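Local coordinates for putative glucarate dehydratase (Pseudomonas fluorescens, PDB 4IT1), which probably catalyses the magnesium-dependent dehydration of D-glucarate to 5-dehydro-4-deoxy-D-glucarate, as a member of the mandelate racemase/muconate lactonizing enzyme family, at residues T370-Q375 against G384-I389; M354-A359 against V394-A399; A34-P39 against S180-D185. One frame throughout, in Å; residues are numbered along the deposited sequence.

Contact 1: T370-Q375 against G384-I389; sequences THYPWQ and GGKLPI
Lys386 runs past the ring of Tyr372 in the opposite sense to the tyrosine, and each methylene finds a partner on the way. CB starts beside the phenol end, 4.1 Å from Tyr372 OH, and CG keeps close to the same oxygen. CD then comes over one face of the ring as a CH-pi donor, 4.0 Å from the centroid and nearest to Tyr372 CE2. Bends at chi2 (-134°) and chi3 (-71°) carry the chain across the ring to the backbone of 370-375, where Lys386 CE lies 3.4 Å from Gln375 O. At the tip, NZ donates to two carbonyls, Tyr372 O and Gln375 O, at 2.9 Å each; it leans out of the plane of the first more than that of the second, and Tyr207 OH is a further, weak partner. Both segments belong to the long loop between helix 348-360 and strand 393-395 of the (beta/alpha)7beta barrel, the modified TIM barrel of the enolase superfamily, so the ammonium pins one part of this loop to another. The ring is held at its far end too: Leu387 N, lying at the edge in the ring plane, donates to Tyr372 OH over 3.1 Å at a nearly straight 162°, while the hydroxyl's stronger partner is Glu380 OE1, to which it is hydrogen-bonded. Nearer the tyrosine's root, Ile389 CD1 approaches Tyr372 CD2 at 4.0 Å, adding a purely apolar touch.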
loop_
_atom_site.group_PDB
_atom_site.type_symbol
_atom_site.label_atom_id
_atom_site.label_comp_id
_atom_site.label_asym_id
_atom_site.label_seq_id
_atom_site.Cartn_x
_atom_site.Cartn_y
_atom_site.Cartn_z
ATOM N N THR A 370 9.827 10.003 -19.139
ATOM C CA THR A 370 10.975 10.786 -18.680
ATOM C C THR A 370 11.304 11.956 -19.610
ATOM O O THR A 370 11.016 11.919 -20.815
ATOM C CB THR A 370 12.223 9.901 -18.445
ATOM O OG1 THR A 370 13.161 10.600 -17.616
ATOM C CG2 THR A 370 12.894 9.506 -19.772
ATOM N N HIS A 371 11.898 12.996 -19.031
ATOM C CA HIS A 371 12.289 14.193 -19.775
ATOM C C HIS A 371 13.790 14.176 -20.083
ATOM O O HIS A 371 14.283 14.997 -20.856
ATOM C CB HIS A 371 11.930 15.451 -18.971
ATOM C CG HIS A 371 10.566 15.997 -19.264
ATOM N ND1 HIS A 371 9.428 15.222 -19.240
ATOM C CD2 HIS A 371 10.157 17.252 -19.570
ATOM C CE1 HIS A 371 8.379 15.969 -19.532
ATOM N NE2 HIS A 371 8.794 17.207 -19.735
ATOM N N TYR A 372 14.481 13.206 -19.485
ATOM C CA TYR A 372 15.949 13.125 -19.407
ATOM C C TYR A 372 16.758 13.406 -20.678
ATOM O O TYR A 372 17.792 14.063 -20.595
ATOM C CB TYR A 372 16.357 11.786 -18.804
ATOM C CG TYR A 372 17.571 11.849 -17.916
ATOM C CD1 TYR A 372 17.551 12.570 -16.716
ATOM C CD2 TYR A 372 18.738 11.160 -18.255
ATOM C CE1 TYR A 372 18.666 12.617 -15.893
ATOM C CE2 TYR A 372 19.857 11.196 -17.438
ATOM C CZ TYR A 372 19.821 11.923 -16.263
ATOM O OH TYR A 372 20.939 11.948 -15.462
ATOM N N PRO A 373 16.306 12.907 -21.850
ATOM C CA PRO A 373 16.927 13.315 -23.114
ATOM C C PRO A 373 17.060 14.829 -23.342
ATOM O O PRO A 373 17.907 15.259 -24.137
ATOM C CB PRO A 373 15.992 12.718 -24.186
ATOM C CG PRO A 373 15.087 11.767 -23.479
ATOM C CD PRO A 373 15.488 11.696 -22.033
ATOM N N TRP A 374 16.230 15.623 -22.667
ATOM C CA TRP A 374 16.220 17.077 -22.875
ATOM C C TRP A 374 17.253 17.796 -22.032
ATOM O O TRP A 374 17.779 18.828 -22.450
ATOM C CB TRP A 374 14.822 17.657 -22.641
ATOM C CG TRP A 374 13.852 17.146 -23.641
ATOM C CD1 TRP A 374 12.870 16.226 -23.430
ATOM C CD2 TRP A 374 13.795 17.485 -25.034
ATOM N NE1 TRP A 374 12.181 15.985 -24.602
ATOM C CE2 TRP A 374 12.728 16.749 -25.600
ATOM C CE3 TRP A 374 14.530 18.352 -25.854
ATOM C CZ2 TRP A 374 12.377 16.851 -26.959
ATOM C CZ3 TRP A 374 14.180 18.453 -27.203
ATOM C CH2 TRP A 374 13.118 17.698 -27.742
ATOM N N GLN A 375 17.531 17.248 -20.848
ATOM C CA GLN A 375 18.528 17.818 -19.945
ATOM C C GLN A 375 19.910 17.825 -20.592
ATOM O O GLN A 375 20.335 16.829 -21.187
ATOM C CB GLN A 375 18.532 17.092 -18.597
ATOM C CG GLN A 375 17.740 17.803 -17.505
ATOM C CD GLN A 375 16.377 18.300 -17.969
ATOM O OE1 GLN A 375 16.194 19.492 -18.222
ATOM N NE2 GLN A 375 15.419 17.387 -18.096
ATOM N N GLY A 384 29.773 11.718 -12.542
ATOM C CA GLY A 384 29.629 10.943 -13.769
ATOM C C GLY A 384 28.804 11.668 -14.811
ATOM O O GLY A 384 28.835 11.319 -15.997
ATOM N N GLY A 385 28.071 12.686 -14.367
ATOM C CA GLY A 385 27.170 13.435 -15.242
ATOM C C GLY A 385 25.898 12.652 -15.508
ATOM O O GLY A 385 25.372 11.985 -14.607
ATOM N N LYS A 386 25.413 12.714 -16.750
ATOM C CA LYS A 386 24.140 12.080 -17.110
ATOM C C LYS A 386 24.156 10.551 -17.030
ATOM O O LYS A 386 25.041 9.885 -17.580
ATOM C CB LYS A 386 23.622 12.559 -18.474
ATOM C CG LYS A 386 22.844 13.869 -18.400
ATOM C CD LYS A 386 21.546 13.824 -19.196
ATOM C CE LYS A 386 21.796 13.818 -20.697
ATOM N NZ LYS A 386 20.525 13.966 -21.458
ATOM N N LEU A 387 23.161 10.021 -16.319
ATOM C CA LEU A 387 22.931 8.588 -16.187
ATOM C C LEU A 387 22.706 7.908 -17.529
ATOM O O LEU A 387 22.174 8.528 -18.458
ATOM C CB LEU A 387 21.731 8.340 -15.278
ATOM C CG LEU A 387 22.031 7.950 -13.831
ATOM C CD1 LEU A 387 23.467 8.259 -13.419
ATOM C CD2 LEU A 387 21.020 8.608 -12.903
ATOM N N PRO A 388 23.111 6.629 -17.634
ATOM C CA PRO A 388 22.990 5.917 -18.901
ATOM C C PRO A 388 21.582 5.383 -19.115
ATOM O O PRO A 388 20.938 4.929 -18.168
ATOM C CB PRO A 388 23.980 4.743 -18.751
ATOM C CG PRO A 388 24.626 4.899 -17.403
ATOM C CD PRO A 388 23.725 5.783 -16.598
ATOM N N ILE A 389 21.110 5.458 -20.353
ATOM C CA ILE A 389 19.883 4.778 -20.745
ATOM C C ILE A 389 20.193 3.856 -21.921
ATOM O O ILE A 389 20.301 4.298 -23.076
ATOM C CB ILE A 389 18.732 5.756 -21.078
ATOM C CG1 ILE A 389 18.407 6.632 -19.858
ATOM C CG2 ILE A 389 17.497 4.983 -21.522
ATOM C CD1 ILE A 389 17.513 7.820 -20.156
#

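Contact 2: M354-A359 against V394-A399; sequences MAHVAA and VKITRA
Ile396 packs against Ala355, His356 and Ala359, pressing the chain just beyond strand 393-395 onto helix 348-360 in the (beta/alpha)7beta barrel of the enolase superfamily. It illustrates how a barrel helix and the end of the strand that follows it, with the loop beyond, are joined by apolar side chains. The apolar contacts come first. Ala355 and Ala359, one helical turn apart, offer small methyls between which a branched side chain can come close to the helix: Ile396 CD1 reaches Ala355 CB at 3.8 Å, while Ile396 CG1 lies 3.8 Å from Ala359 CB. Val394, two residues earlier and on the same side of its chain, adds a lighter touch through CG1, 4.0 Å from Ala355 CB.

A second kind of interaction involves the imidazole of His356. With chi1 at -52°, Ile396 CG1 sits beside the backbone N and anti to the carbonyl carbon, which leaves CG2 anti to the N and over one face of the ring toward the rim, a CH-pi contact with the methyl 4.1 Å from the centroid and 21° off the normal. CD1 of the same residue meets His356 CD2 at 3.6 Å, so both ends of the isoleucine fork bear on the ring.

Polar bonding lies around this apolar patch and ties it to neighbouring chain. His356 ND1 is hydrogen-bonded to the backbone N of Val153, and the backbones of Val394 and Ile396 bond to Val164 and Asp162. Beyond Ile396 the chain bends in an ST turn, where Thr397 OG1 accepts from Ala399 N at 3.1 Å.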
loop_
_atom_site.group_PDB
_atom_site.type_symbol
_atom_site.label_atom_id
_atom_site.label_comp_id
_atom_site.label_asym_id
_atom_site.label_seq_id
_atom_site.Cartn_x
_atom_site.Cartn_y
_atom_site.Cartn_z
ATOM N N MET A 354 12.213 7.082 -9.098
ATOM C CA MET A 354 11.186 6.591 -9.991
ATOM C C MET A 354 11.491 5.154 -10.453
ATOM O O MET A 354 10.634 4.277 -10.329
ATOM C CB MET A 354 11.021 7.531 -11.186
ATOM C CG MET A 354 9.958 7.069 -12.171
ATOM S SD MET A 354 9.665 8.161 -13.576
ATOM C CE MET A 354 11.338 8.570 -14.073
ATOM N N ALA A 355 12.707 4.915 -10.954
ATOM C CA ALA A 355 13.083 3.593 -11.486
ATOM C C ALA A 355 12.988 2.489 -10.436
ATOM O O ALA A 355 12.440 1.422 -10.707
ATOM C CB ALA A 355 14.469 3.619 -12.117
ATOM N N HIS A 356 13.498 2.766 -9.239
ATOM C CA HIS A 356 13.452 1.819 -8.136
ATOM C C HIS A 356 12.046 1.411 -7.707
ATOM O O HIS A 356 11.805 0.232 -7.457
ATOM C CB HIS A 356 14.263 2.326 -6.941
ATOM C CG HIS A 356 15.723 2.012 -7.036
ATOM N ND1 HIS A 356 16.373 1.209 -6.123
ATOM C CD2 HIS A 356 16.655 2.375 -7.950
ATOM C CE1 HIS A 356 17.645 1.102 -6.463
ATOM N NE2 HIS A 356 17.841 1.799 -7.568
ATOM N N VAL A 357 11.124 2.368 -7.593
ATOM C CA VAL A 357 9.751 2.015 -7.212
ATOM C C VAL A 357 9.092 1.307 -8.385
ATOM O O VAL A 357 8.383 0.327 -8.199
ATOM C CB VAL A 357 8.914 3.218 -6.682
ATOM C CG1 VAL A 357 8.651 4.247 -7.766
ATOM C CG2 VAL A 357 7.606 2.739 -6.074
ATOM N N ALA A 358 9.370 1.789 -9.593
ATOM C CA ALA A 358 8.949 1.120 -10.814
ATOM C C ALA A 358 9.431 -0.338 -10.863
ATOM O O ALA A 358 8.785 -1.194 -11.478
ATOM C CB ALA A 358 9.456 1.886 -12.024
ATOM N N ALA A 359 10.561 -0.603 -10.204
ATOM C CA ALA A 359 11.202 -1.912 -10.230
ATOM C C ALA A 359 10.593 -2.855 -9.209
ATOM O O ALA A 359 10.645 -4.071 -9.383
ATOM C CB ALA A 359 12.704 -1.780 -10.002
ATOM N N VAL A 394 16.673 1.744 -17.796
ATOM C CA VAL A 394 17.517 2.156 -16.695
ATOM C C VAL A 394 17.803 0.923 -15.838
ATOM O O VAL A 394 16.875 0.257 -15.363
ATOM C CB VAL A 394 16.824 3.251 -15.854
ATOM C CG1 VAL A 394 17.623 3.576 -14.611
ATOM C CG2 VAL A 394 16.609 4.510 -16.680
ATOM N N LYS A 395 19.089 0.623 -15.655
ATOM C CA LYS A 395 19.529 -0.528 -14.867
ATOM C C LYS A 395 19.380 -0.311 -13.368
ATOM O O LYS A 395 19.812 0.712 -12.834
ATOM C CB LYS A 395 20.995 -0.868 -15.173
ATOM C CG LYS A 395 21.204 -1.994 -16.174
ATOM C CD LYS A 395 21.306 -1.492 -17.606
ATOM C CE LYS A 395 22.094 -2.474 -18.462
ATOM N NZ LYS A 395 22.064 -2.132 -19.911
ATOM N N ILE A 396 18.777 -1.288 -12.695
ATOM C CA ILE A 396 18.774 -1.331 -11.235
ATOM C C ILE A 396 19.920 -2.244 -10.800
ATOM O O ILE A 396 19.984 -3.409 -11.208
ATOM C CB ILE A 396 17.422 -1.840 -10.664
ATOM C CG1 ILE A 396 16.244 -1.058 -11.258
ATOM C CG2 ILE A 396 17.404 -1.790 -9.137
ATOM C CD1 ILE A 396 16.253 0.430 -10.961
ATOM N N THR A 397 20.822 -1.709 -9.981
ATOM C CA THR A 397 22.021 -2.439 -9.566
ATOM C C THR A 397 22.025 -2.749 -8.069
ATOM O O THR A 397 21.032 -2.526 -7.371
ATOM C CB THR A 397 23.319 -1.687 -9.944
ATOM O OG1 THR A 397 23.582 -0.650 -8.987
ATOM C CG2 THR A 397 23.224 -1.091 -11.349
ATOM N N ARG A 398 23.152 -3.267 -7.587
ATOM C CA ARG A 398 23.304 -3.630 -6.180
ATOM C C ARG A 398 23.890 -2.490 -5.340
ATOM O O ARG A 398 24.023 -2.624 -4.115
ATOM C CB ARG A 398 24.148 -4.912 -6.038
ATOM C CG ARG A 398 23.494 -6.192 -6.560
ATOM C CD ARG A 398 22.186 -6.523 -5.847
ATOM N NE ARG A 398 22.315 -6.523 -4.389
ATOM C CZ ARG A 398 21.301 -6.684 -3.542
ATOM N NH1 ARG A 398 21.516 -6.668 -2.232
ATOM N NH2 ARG A 398 20.067 -6.855 -4.002
ATOM N N ALA A 399 24.229 -1.377 -6.001
ATOM C CA ALA A 399 24.711 -0.159 -5.328
ATOM C C ALA A 399 23.740 0.275 -4.229
ATOM O O ALA A 399 22.516 0.210 -4.429
ATOM C CB ALA A 399 24.910 0.961 -6.334
#

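Contact 3: A34-P39 against S180-D185; sequences AFRDPP and SPYKPD
The phenol ring of Tyr182 takes the aliphatic part of Arg36 on one face: Arg36 CD lies 3.7 Å from the ring centroid, 15° off the normal, in a CH-pi contact, with CG following beside Tyr182 CE2. The guanidinium does not stack, its plane standing 75° from that of the ring, and with Arg36 CZ at 5.8 Å from the centroid any cation-pi attraction is weak at most. Phe50 also meets the ring, with its plane roughly perpendicular. This contact joins the end of strand 25-36, in the N-terminal capping domain typical of the family, to the loop between strand 163-170 and helix 193-207 of the barrel, and is thus an example of how the two domains clasp each other.

Tyr182 CG occupies the crowded position between backbone N and carbonyl carbon (chi1 52°), which turns the ring toward Arg36. At the phenol end, Tyr182 OH comes within 3.3 Å of Asp37 O, but the angle is poor; the hydroxyl is hydrogen-bonded to Pro49 O, and Asp37 O to His177 NE2. Replacing Tyr182 by an alanine would probably leave the Arg36 methylenes without the face they lie on and Pro49 O without its hydroxyl partner.

Charges are settled outside the two segments. Arg36 NH1 forms a salt bridge with Glu379. Asp185 OD2 does so with Lys173 NZ, and the same oxygen rests against the proline pair, 3.9 Å from Pro38 CB and 3.4 Å from Pro39 CD.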
loop_
_atom_site.group_PDB
_atom_site.type_symbol
_atom_site.label_atom_id
_atom_site.label_comp_id
_atom_site.label_asym_id
_atom_site.label_seq_id
_atom_site.Cartn_x
_atom_site.Cartn_y
_atom_site.Cartn_z
ATOM N N ALA A 34 18.807 25.699 -11.206
ATOM C CA ALA A 34 18.165 25.909 -12.498
ATOM C C ALA A 34 19.006 25.346 -13.624
ATOM O O ALA A 34 20.234 25.413 -13.584
ATOM C CB ALA A 34 17.883 27.386 -12.732
ATOM N N PHE A 35 18.338 24.805 -14.633
ATOM C CA PHE A 35 19.037 24.216 -15.762
ATOM C C PHE A 35 18.419 24.660 -17.070
ATOM O O PHE A 35 17.219 24.942 -17.137
ATOM C CB PHE A 35 19.069 22.681 -15.662
ATOM C CG PHE A 35 17.778 22.065 -15.184
ATOM C CD1 PHE A 35 16.709 21.873 -16.061
ATOM C CD2 PHE A 35 17.639 21.656 -13.860
ATOM C CE1 PHE A 35 15.524 21.299 -15.622
ATOM C CE2 PHE A 35 16.459 21.080 -13.415
ATOM C CZ PHE A 35 15.401 20.900 -14.300
ATOM N N ARG A 36 19.248 24.736 -18.105
ATOM C CA ARG A 36 18.781 25.142 -19.425
ATOM C C ARG A 36 17.629 24.245 -19.862
ATOM O O ARG A 36 17.678 23.017 -19.708
ATOM C CB ARG A 36 19.920 25.133 -20.456
ATOM C CG ARG A 36 21.178 25.863 -19.991
ATOM C CD ARG A 36 22.037 26.391 -21.138
ATOM N NE ARG A 36 22.491 25.375 -22.092
ATOM C CZ ARG A 36 23.409 24.442 -21.841
ATOM N NH1 ARG A 36 23.976 24.349 -20.643
ATOM N NH2 ARG A 36 23.751 23.583 -22.794
ATOM N N ASP A 37 16.575 24.877 -20.362
ATOM C CA ASP A 37 15.418 24.161 -20.842
ATOM C C ASP A 37 15.163 24.641 -22.261
ATOM O O ASP A 37 15.136 25.843 -22.515
ATOM C CB ASP A 37 14.210 24.450 -19.945
ATOM C CG ASP A 37 13.395 23.202 -19.620
ATOM O OD1 ASP A 37 13.933 22.076 -19.720
ATOM O OD2 ASP A 37 12.212 23.349 -19.242
ATOM N N PRO A 38 14.979 23.705 -23.198
ATOM C CA PRO A 38 14.672 24.084 -24.573
ATOM C C PRO A 38 13.333 24.829 -24.706
ATOM O O PRO A 38 12.489 24.755 -23.799
ATOM C CB PRO A 38 14.596 22.737 -25.314
ATOM C CG PRO A 38 15.080 21.701 -24.355
ATOM C CD PRO A 38 14.889 22.251 -22.982
ATOM N N PRO A 39 13.140 25.547 -25.830
ATOM C CA PRO A 39 11.854 26.180 -26.142
ATOM C C PRO A 39 10.766 25.151 -26.452
ATOM O O PRO A 39 10.195 25.154 -27.555
ATOM C CB PRO A 39 12.175 27.028 -27.384
ATOM C CG PRO A 39 13.376 26.369 -28.000
ATOM C CD PRO A 39 14.176 25.900 -26.822
ATOM N N SER A 180 17.336 35.039 -26.410
ATOM C CA SER A 180 17.946 33.970 -25.618
ATOM C C SER A 180 19.218 34.437 -24.912
ATOM O O SER A 180 20.039 35.130 -25.526
ATOM C CB SER A 180 18.257 32.769 -26.514
ATOM O OG SER A 180 18.679 31.650 -25.749
ATOM N N PRO A 181 19.384 34.057 -23.624
ATOM C CA PRO A 181 20.556 34.433 -22.829
ATOM C C PRO A 181 21.727 33.428 -22.929
ATOM O O PRO A 181 22.608 33.418 -22.057
ATOM C CB PRO A 181 19.996 34.470 -21.402
ATOM C CG PRO A 181 18.901 33.454 -21.402
ATOM C CD PRO A 181 18.438 33.250 -22.828
ATOM N N TYR A 182 21.712 32.598 -23.976
ATOM C CA TYR A 182 22.773 31.620 -24.266
ATOM C C TYR A 182 22.631 31.083 -25.696
ATOM O O TYR A 182 21.677 31.421 -26.403
ATOM C CB TYR A 182 22.781 30.467 -23.245
ATOM C CG TYR A 182 21.443 29.768 -23.041
ATOM C CD1 TYR A 182 20.808 29.105 -24.097
ATOM C CD2 TYR A 182 20.818 29.756 -21.787
ATOM C CE1 TYR A 182 19.589 28.468 -23.922
ATOM C CE2 TYR A 182 19.595 29.117 -21.600
ATOM C CZ TYR A 182 18.987 28.475 -22.672
ATOM O OH TYR A 182 17.780 27.833 -22.515
ATOM N N LYS A 183 23.577 30.248 -26.118
ATOM C CA LYS A 183 23.529 29.641 -27.450
ATOM C C LYS A 183 22.300 28.731 -27.582
ATOM O O LYS A 183 21.967 28.002 -26.639
ATOM C CB LYS A 183 24.812 28.841 -27.732
ATOM C CG LYS A 183 25.058 28.540 -29.210
ATOM C CD LYS A 183 25.686 27.168 -29.443
ATOM C CE LYS A 183 27.209 27.204 -29.462
ATOM N NZ LYS A 183 27.807 27.396 -28.109
ATOM N N PRO A 184 21.618 28.781 -28.745
ATOM C CA PRO A 184 20.525 27.846 -29.041
ATOM C C PRO A 184 20.934 26.374 -28.884
ATOM O O PRO A 184 22.081 26.012 -29.169
ATOM C CB PRO A 184 20.199 28.148 -30.506
ATOM C CG PRO A 184 20.543 29.585 -30.666
ATOM C CD PRO A 184 21.742 29.819 -29.787
ATOM N N ASP A 185 19.992 25.548 -28.426
ATOM C CA ASP A 185 20.196 24.101 -28.275
ATOM C C ASP A 185 20.486 23.456 -29.633
ATOM O O ASP A 185 20.153 24.022 -30.676
ATOM C CB ASP A 185 18.968 23.449 -27.609
ATOM C CG ASP A 185 17.718 23.484 -28.497
ATOM O OD1 ASP A 185 17.687 22.792 -29.534
ATOM O OD2 ASP A 185 16.751 24.195 -28.153
#

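How the contacts relate
Contacts 1 and 2 are buried and belong to the barrel, contact 1 lying along the chain within the loop that contact 2 closes; they meet where Ile389 packs on Val394. Contact 3 is partly buried and spans capping domain and barrel. It adjoins contact 1 through Trp374 against Pro38 and Gln375 against Phe35, but its nearest atoms are about 13 Å from those of contact 2. The chemistry follows place: a lysine bonding to carbonyls folds a loop on itself in contact 1, aliphatic side chains and an imidazole face join the strand end and the loop after it to a helix in contact 2, and in contact 3 an arginine's methylenes lie on an aromatic face and an aspartate rests on prolines, their charges met outside.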